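Local atomic coordinates of hypothetical protein TTHA1281 (Thermus thermophilus, PDB entry 2E6X), a protein that is of unknown function, belongs to the DUF3248 family, and forms a two-chain assembly of small alpha/beta subunits. Residues R55-E59 with G60-V64; S34-P37 with R38-L42. All coordinates share one frame; numbering follows the deposited sequence.

Contact 1: residues R55-E59 with G60-V64; sequences RLVQE and GRVRV
A Schellman motif ends helix 50-58, with Gly60 breaking it. Gly60 N donates to Val57 O at 2.8 Å, while Arg61 N reaches Leu56 O at 2.9 Å. Glycine suits the positive phi of 74°, having no CB to meet the preceding carbonyl. The chain then passes through an inverse gamma turn centred on Arg61 and enters strand 62-66.

Glu59 links Arg55 and Arg61 across the turn. Glu59 OE1 accepts the N-H of Arg61 NE at 3.1 Å in a salt bridge; the oxygen lies in the guanidinium plane, yet the nitrogen stands above the carboxylate plane, the two groups turned 78° apart. Arg55 NH1 forms a second salt bridge to Glu59 OE1 at 2.9 Å, its hydrogen bond weak in angle, and Arg55 NH2 also pairs with Asp24. The extended Arg61 chain crosses Leu56 at about a right angle, laying Arg61 CD 3.7 Å from Leu56 CD2. Val62 CG2 packs on Val57 at CA (3.7 Å) and at the CG2 methyl (4.1 Å), branched apolar residues filling the junction of helix and strand. Leu56, Val57 and Val62 pack on Leu26 of strand 26-32, and Val57 and Val62 meet Val64 of the second subunit.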
ATOM      1  N   ARG A  55      -0.265  -4.763 -13.470  1.00 10.93           N
ATOM      2  CA  ARG A  55      -1.386  -4.565 -14.390  1.00 12.91           C
ATOM      3  C   ARG A  55      -2.612  -3.936 -13.681  1.00 10.68           C
ATOM      4  O   ARG A  55      -3.218  -2.970 -14.149  1.00 11.47           O
ATOM      5  CB  ARG A  55      -1.796  -5.912 -15.010  1.00 13.34           C
ATOM      6  CG  ARG A  55      -3.134  -5.847 -15.777  1.00 28.08           C
ATOM      7  CD  ARG A  55      -3.561  -7.174 -16.436  1.00 31.35           C
ATOM      8  NE  ARG A  55      -4.137  -8.162 -15.514  1.00 34.02           N
ATOM      9  CZ  ARG A  55      -5.367  -8.094 -14.989  1.00 35.47           C
ATOM     10  NH1 ARG A  55      -6.167  -7.083 -15.293  1.00 33.68           N
ATOM     11  NH2 ARG A  55      -5.796  -9.039 -14.149  1.00 33.54           N
ATOM     12  N   LEU A  56      -2.947  -4.498 -12.538  1.00  7.14           N
ATOM     13  CA  LEU A  56      -4.099  -4.037 -11.777  1.00  8.21           C
ATOM     14  C   LEU A  56      -3.906  -2.602 -11.267  1.00  6.70           C
ATOM     15  O   LEU A  56      -4.839  -1.788 -11.321  1.00  9.63           O
ATOM     16  CB  LEU A  56      -4.364  -5.045 -10.650  1.00  6.81           C
ATOM     17  CG  LEU A  56      -4.935  -6.405 -11.130  1.00  8.38           C
ATOM     18  CD1 LEU A  56      -4.960  -7.380  -9.972  1.00 12.53           C
ATOM     19  CD2 LEU A  56      -6.391  -6.240 -11.715  1.00  7.55           C
ATOM     20  N   VAL A  57      -2.711  -2.267 -10.812  1.00  6.70           N
ATOM     21  CA  VAL A  57      -2.491  -0.908 -10.331  1.00  9.30           C
ATOM     22  C   VAL A  57      -2.558   0.013 -11.536  1.00  9.96           C
ATOM     23  O   VAL A  57      -3.263   1.018 -11.509  1.00  7.25           O
ATOM     24  CB  VAL A  57      -1.132  -0.758  -9.617  1.00  7.47           C
ATOM     25  CG1 VAL A  57      -0.918   0.772  -9.217  1.00 11.11           C
ATOM     26  CG2 VAL A  57      -1.144  -1.639  -8.349  1.00  6.70           C
ATOM     27  N   GLN A  58      -1.844  -0.338 -12.594  1.00  8.58           N
ATOM     28  CA  GLN A  58      -1.899   0.506 -13.788  1.00 10.21           C
ATOM     29  C   GLN A  58      -3.319   0.704 -14.326  1.00 10.90           C
ATOM     30  O   GLN A  58      -3.628   1.795 -14.772  1.00 11.20           O
ATOM     31  CB  GLN A  58      -0.972  -0.034 -14.891  1.00  8.50           C
ATOM     32  CG  GLN A  58       0.505   0.101 -14.472  1.00 10.35           C
ATOM     33  CD  GLN A  58       1.453  -0.138 -15.611  1.00 10.17           C
ATOM     34  OE1 GLN A  58       1.248  -1.032 -16.398  1.00 12.71           O
ATOM     35  NE2 GLN A  58       2.501   0.674 -15.702  1.00 12.07           N
ATOM     36  N   GLU A  59      -4.181  -0.311 -14.297  1.00  7.76           N
ATOM     37  CA  GLU A  59      -5.554  -0.070 -14.790  1.00 10.88           C
ATOM     38  C   GLU A  59      -6.457   0.601 -13.725  1.00 11.73           C
ATOM     39  O   GLU A  59      -7.655   0.835 -13.947  1.00  8.06           O
ATOM     40  CB  GLU A  59      -6.180  -1.379 -15.248  1.00 15.41           C
ATOM     41  CG  GLU A  59      -5.297  -2.132 -16.225  1.00 18.97           C
ATOM     42  CD  GLU A  59      -5.838  -3.488 -16.602  1.00 21.27           C
ATOM     43  OE1 GLU A  59      -6.354  -4.214 -15.719  1.00 17.43           O
ATOM     44  OE2 GLU A  59      -5.714  -3.848 -17.786  1.00 26.06           O
ATOM     45  N   GLY A  60      -5.892   0.935 -12.573  1.00  7.28           N
ATOM     46  CA  GLY A  60      -6.717   1.543 -11.552  1.00 12.77           C
ATOM     47  C   GLY A  60      -7.670   0.585 -10.839  1.00 12.59           C
ATOM     48  O   GLY A  60      -8.543   1.035 -10.064  1.00 10.13           O
ATOM     49  N   ARG A  61      -7.515  -0.723 -11.056  1.00 10.40           N
ATOM     50  CA  ARG A  61      -8.384  -1.739 -10.386  1.00 12.98           C
ATOM     51  C   ARG A  61      -7.797  -2.103  -9.012  1.00  9.39           C
ATOM     52  O   ARG A  61      -7.262  -3.215  -8.823  1.00 12.45           O
ATOM     53  CB  ARG A  61      -8.463  -3.035 -11.211  1.00 12.80           C
ATOM     54  CG  ARG A  61      -9.178  -2.894 -12.553  1.00 19.94           C
ATOM     55  CD  ARG A  61      -8.986  -4.148 -13.385  1.00 21.24           C
ATOM     56  NE  ARG A  61      -9.254  -3.912 -14.796  1.00 25.72           N
ATOM     57  CZ  ARG A  61     -10.460  -3.619 -15.271  1.00 33.07           C
ATOM     58  NH1 ARG A  61     -11.499  -3.529 -14.435  1.00 29.30           N
ATOM     59  NH2 ARG A  61     -10.638  -3.412 -16.575  1.00 33.53           N
ATOM     60  N   VAL A  62      -7.874  -1.165  -8.071  1.00  7.62           N
ATOM     61  CA  VAL A  62      -7.297  -1.333  -6.731  1.00 10.11           C
ATOM     62  C   VAL A  62      -8.237  -0.689  -5.703  1.00 10.53           C
ATOM     63  O   VAL A  62      -8.829   0.360  -5.960  1.00 11.02           O
ATOM     64  CB  VAL A  62      -5.987  -0.549  -6.559  1.00 11.07           C
ATOM     65  CG1 VAL A  62      -5.291  -0.978  -5.256  1.00 10.37           C
ATOM     66  CG2 VAL A  62      -5.094  -0.751  -7.717  1.00 10.28           C
ATOM     67  N   ARG A  63      -8.351  -1.334  -4.555  1.00  6.70           N
ATOM     68  CA  ARG A  63      -9.171  -0.856  -3.487  1.00  8.35           C
ATOM     69  C   ARG A  63      -8.300  -0.874  -2.237  1.00  8.95           C
ATOM     70  O   ARG A  63      -7.756  -1.911  -1.858  1.00  9.79           O
ATOM     71  CB  ARG A  63     -10.378  -1.744  -3.276  1.00 11.32           C
ATOM     72  CG  ARG A  63     -11.213  -1.315  -2.037  1.00  7.47           C
ATOM     73  CD  ARG A  63     -12.550  -2.053  -1.972  1.00  8.65           C
ATOM     74  NE  ARG A  63     -13.234  -1.783  -0.699  1.00  6.70           N
ATOM     75  CZ  ARG A  63     -13.972  -0.698  -0.485  1.00 10.81           C
ATOM     76  NH1 ARG A  63     -14.134   0.227  -1.453  1.00  8.23           N
ATOM     77  NH2 ARG A  63     -14.586  -0.549   0.678  1.00 11.79           N
ATOM     78  N   VAL A  64      -8.144   0.275  -1.628  1.00  7.56           N
ATOM     79  CA  VAL A  64      -7.345   0.345  -0.393  1.00  8.37           C
ATOM     80  C   VAL A  64      -8.337   0.310   0.771  1.00  8.09           C
ATOM     81  O   VAL A  64      -9.334   1.045   0.785  1.00  7.82           O
ATOM     82  CB  VAL A  64      -6.501   1.605  -0.343  1.00  6.70           C
ATOM     83  CG1 VAL A  64      -5.674   1.662   1.036  1.00  6.70           C
ATOM     84  CG2 VAL A  64      -5.554   1.575  -1.544  1.00  6.70           C
TER

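Contact 2: residues S34-P37 with R38-L42; sequences SATP and RFREL
The Phe39 ring turns its edge to the backbone of Ala35 and Thr36: Phe39 CD1 lies 3.3 Å from Ala35 O, and Ala35 C is also in the ring plane. Ala35 CB adds an apolar touch at 4.3 Å to Phe39 CE1. The Arg40 guanidinium likewise has Thr36 at its edge, with Arg40 NH1 3.5 Å from Thr36 CG2. These two side chains run side by side in the same direction, Arg40 being turned about CB-CG (chi2 66°), which brings the NH1 edge of the group alongside Thr36. Thr36 CG2 can face the arginine because it is anti to the backbone N, while OG1 is used in a hydrogen bond to Ala33 O. At the edge of the Arg38 guanidinium, in its plane, Glu41 OE1 makes a long ion pair with Arg38 NH1 at 3.7 Å.

The contact spans the short, weakly bonded helix 36-41, entered from a 3-10 segment. Arg38 N bonds to Ala35 O at 2.9 Å and Phe39 N to Thr36 O at 3.1 Å, both three residues back. Pro37, lacking an N-H, suits the first turn, where little is asked of its nitrogen. Arg38 NE meets, weakly, both Glu69 O and a water that donates to Ser34 O. Beyond the helix, Phe39 packs on Val14 and Arg16 of strand 13-19 and on Arg29 of strand 26-32, a buried place that suits a large apolar ring.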
ATOM      1  N   SER A  34      -1.515  -2.457  16.050  1.00 23.54           N
ATOM      2  CA  SER A  34      -2.427  -2.979  17.057  1.00 23.17           C
ATOM      3  C   SER A  34      -3.665  -3.663  16.457  1.00 23.96           C
ATOM      4  O   SER A  34      -4.386  -4.375  17.159  1.00 22.83           O
ATOM      5  CB  SER A  34      -2.842  -1.850  18.009  1.00 25.08           C
ATOM      6  OG  SER A  34      -3.320  -0.733  17.290  1.00 27.77           O
ATOM      7  N   ALA A  35      -3.897  -3.445  15.158  1.00 20.55           N
ATOM      8  CA  ALA A  35      -5.033  -4.036  14.445  1.00 20.40           C
ATOM      9  C   ALA A  35      -4.691  -5.362  13.746  1.00 16.21           C
ATOM     10  O   ALA A  35      -5.530  -5.955  13.092  1.00 14.45           O
ATOM     11  CB  ALA A  35      -5.565  -3.049  13.404  1.00 15.15           C
ATOM     12  N   THR A  36      -3.453  -5.813  13.904  1.00 16.39           N
ATOM     13  CA  THR A  36      -2.990  -7.022  13.283  1.00 17.69           C
ATOM     14  C   THR A  36      -3.928  -8.206  13.443  1.00 18.21           C
ATOM     15  O   THR A  36      -4.252  -8.883  12.484  1.00 17.85           O
ATOM     16  CB  THR A  36      -1.617  -7.402  13.846  1.00 19.72           C
ATOM     17  OG1 THR A  36      -0.698  -6.342  13.575  1.00 16.55           O
ATOM     18  CG2 THR A  36      -1.127  -8.716  13.223  1.00 19.04           C
ATOM     19  N   PRO A  37      -4.348  -8.497  14.678  1.00 20.52           N
ATOM     20  CA  PRO A  37      -5.255  -9.625  14.886  1.00 21.89           C
ATOM     21  C   PRO A  37      -6.449  -9.594  13.911  1.00 23.25           C
ATOM     22  O   PRO A  37      -6.842 -10.637  13.402  1.00 24.18           O
ATOM     23  CB  PRO A  37      -5.699  -9.439  16.342  1.00 21.57           C
ATOM     24  CG  PRO A  37      -4.493  -8.872  16.981  1.00 25.11           C
ATOM     25  CD  PRO A  37      -4.019  -7.839  15.952  1.00 20.09           C
ATOM     26  N   ARG A  38      -6.999  -8.409  13.629  1.00 19.89           N
ATOM     27  CA  ARG A  38      -8.188  -8.311  12.737  1.00 19.87           C
ATOM     28  C   ARG A  38      -7.991  -8.682  11.275  1.00 20.48           C
ATOM     29  O   ARG A  38      -8.948  -9.056  10.579  1.00 21.33           O
ATOM     30  CB  ARG A  38      -8.761  -6.899  12.759  1.00 19.64           C
ATOM     31  CG  ARG A  38      -8.947  -6.312  14.140  1.00 22.06           C
ATOM     32  CD  ARG A  38     -10.092  -6.924  14.856  1.00 24.74           C
ATOM     33  NE  ARG A  38     -10.133  -6.417  16.217  1.00 28.64           N
ATOM     34  CZ  ARG A  38     -10.899  -6.920  17.175  1.00 33.20           C
ATOM     35  NH1 ARG A  38     -11.688  -7.953  16.907  1.00 31.38           N
ATOM     36  NH2 ARG A  38     -10.879  -6.378  18.391  1.00 32.39           N
ATOM     37  N   PHE A  39      -6.767  -8.557  10.784  1.00 21.67           N
ATOM     38  CA  PHE A  39      -6.518  -8.857   9.388  1.00 21.16           C
ATOM     39  C   PHE A  39      -6.906 -10.282   9.006  1.00 22.87           C
ATOM     40  O   PHE A  39      -7.576 -10.489   7.992  1.00 18.99           O
ATOM     41  CB  PHE A  39      -5.038  -8.597   9.016  1.00 19.18           C
ATOM     42  CG  PHE A  39      -4.688  -7.128   8.832  1.00 22.53           C
ATOM     43  CD1 PHE A  39      -4.544  -6.282   9.933  1.00 19.76           C
ATOM     44  CD2 PHE A  39      -4.445  -6.608   7.551  1.00 21.15           C
ATOM     45  CE1 PHE A  39      -4.153  -4.943   9.770  1.00 18.84           C
ATOM     46  CE2 PHE A  39      -4.061  -5.278   7.379  1.00 19.50           C
ATOM     47  CZ  PHE A  39      -3.917  -4.441   8.497  1.00 19.47           C
ATOM     48  N   ARG A  40      -6.478 -11.263   9.803  1.00 24.77           N
ATOM     49  CA  ARG A  40      -6.767 -12.662   9.498  1.00 27.47           C
ATOM     50  C   ARG A  40      -8.232 -13.021   9.584  1.00 27.37           C
ATOM     51  O   ARG A  40      -8.651 -14.034   9.013  1.00 26.86           O
ATOM     52  CB  ARG A  40      -5.981 -13.599  10.417  1.00 35.15           C
ATOM     53  CG  ARG A  40      -4.543 -13.785  10.005  1.00 41.03           C
ATOM     54  CD  ARG A  40      -3.751 -12.491  10.139  1.00 47.84           C
ATOM     55  NE  ARG A  40      -2.452 -12.604   9.481  1.00 50.88           N
ATOM     56  CZ  ARG A  40      -1.461 -11.739   9.633  1.00 52.53           C
ATOM     57  NH1 ARG A  40      -1.611 -10.691  10.427  1.00 53.41           N
ATOM     58  NH2 ARG A  40      -0.317 -11.929   8.994  1.00 54.56           N
ATOM     59  N   GLU A  41      -9.003 -12.192  10.275  1.00 25.18           N
ATOM     60  CA  GLU A  41     -10.430 -12.415  10.453  1.00 28.59           C
ATOM     61  C   GLU A  41     -11.190 -12.017   9.181  1.00 26.06           C
ATOM     62  O   GLU A  41     -12.261 -12.535   8.903  1.00 25.80           O
ATOM     63  CB  GLU A  41     -10.954 -11.577  11.627  1.00 35.14           C
ATOM     64  CG  GLU A  41     -10.381 -11.915  13.011  1.00 40.78           C
ATOM     65  CD  GLU A  41     -10.644 -10.798  14.026  1.00 47.00           C
ATOM     66  OE1 GLU A  41     -11.648 -10.058  13.852  1.00 49.89           O
ATOM     67  OE2 GLU A  41      -9.861 -10.664  15.002  1.00 50.49           O
ATOM     68  N   LEU A  42     -10.611 -11.096   8.413  1.00 20.70           N
ATOM     69  CA  LEU A  42     -11.215 -10.603   7.182  1.00 16.71           C
ATOM     70  C   LEU A  42     -11.243 -11.641   6.059  1.00 15.79           C
ATOM     71  O   LEU A  42     -10.438 -12.598   6.060  1.00 13.80           O
ATOM     72  CB  LEU A  42     -10.437  -9.376   6.709  1.00 13.73           C
ATOM     73  CG  LEU A  42     -10.514  -8.160   7.620  1.00 12.26           C
ATOM     74  CD1 LEU A  42      -9.503  -7.141   7.117  1.00 10.80           C
ATOM     75  CD2 LEU A  42     -11.943  -7.596   7.622  1.00 12.65           C
TER
HETATM   76  O   HOH W   1      -7.018  -5.363  17.163  1.00 21.85           O

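How the contacts relate
Contact 2 and contact 1 follow one another along the chain, contact 2 along helix 36-41 and contact 1 at the end of helix 50-58. They lie on opposite sides of the chain's centre, with their own centres 23 Å apart and their nearest atoms about 10 Å apart, without touching. The three-stranded sheet relates them: strand 26-32 meets Phe39 and Leu42 of contact 2 through Arg29, and the apolar residues of contact 1 through Leu26. Both also approach the second subunit, contact 1 by several residues and contact 2 by Arg40, which packs on Met1 of that chain. No active site or ligand is known to which either could be referred.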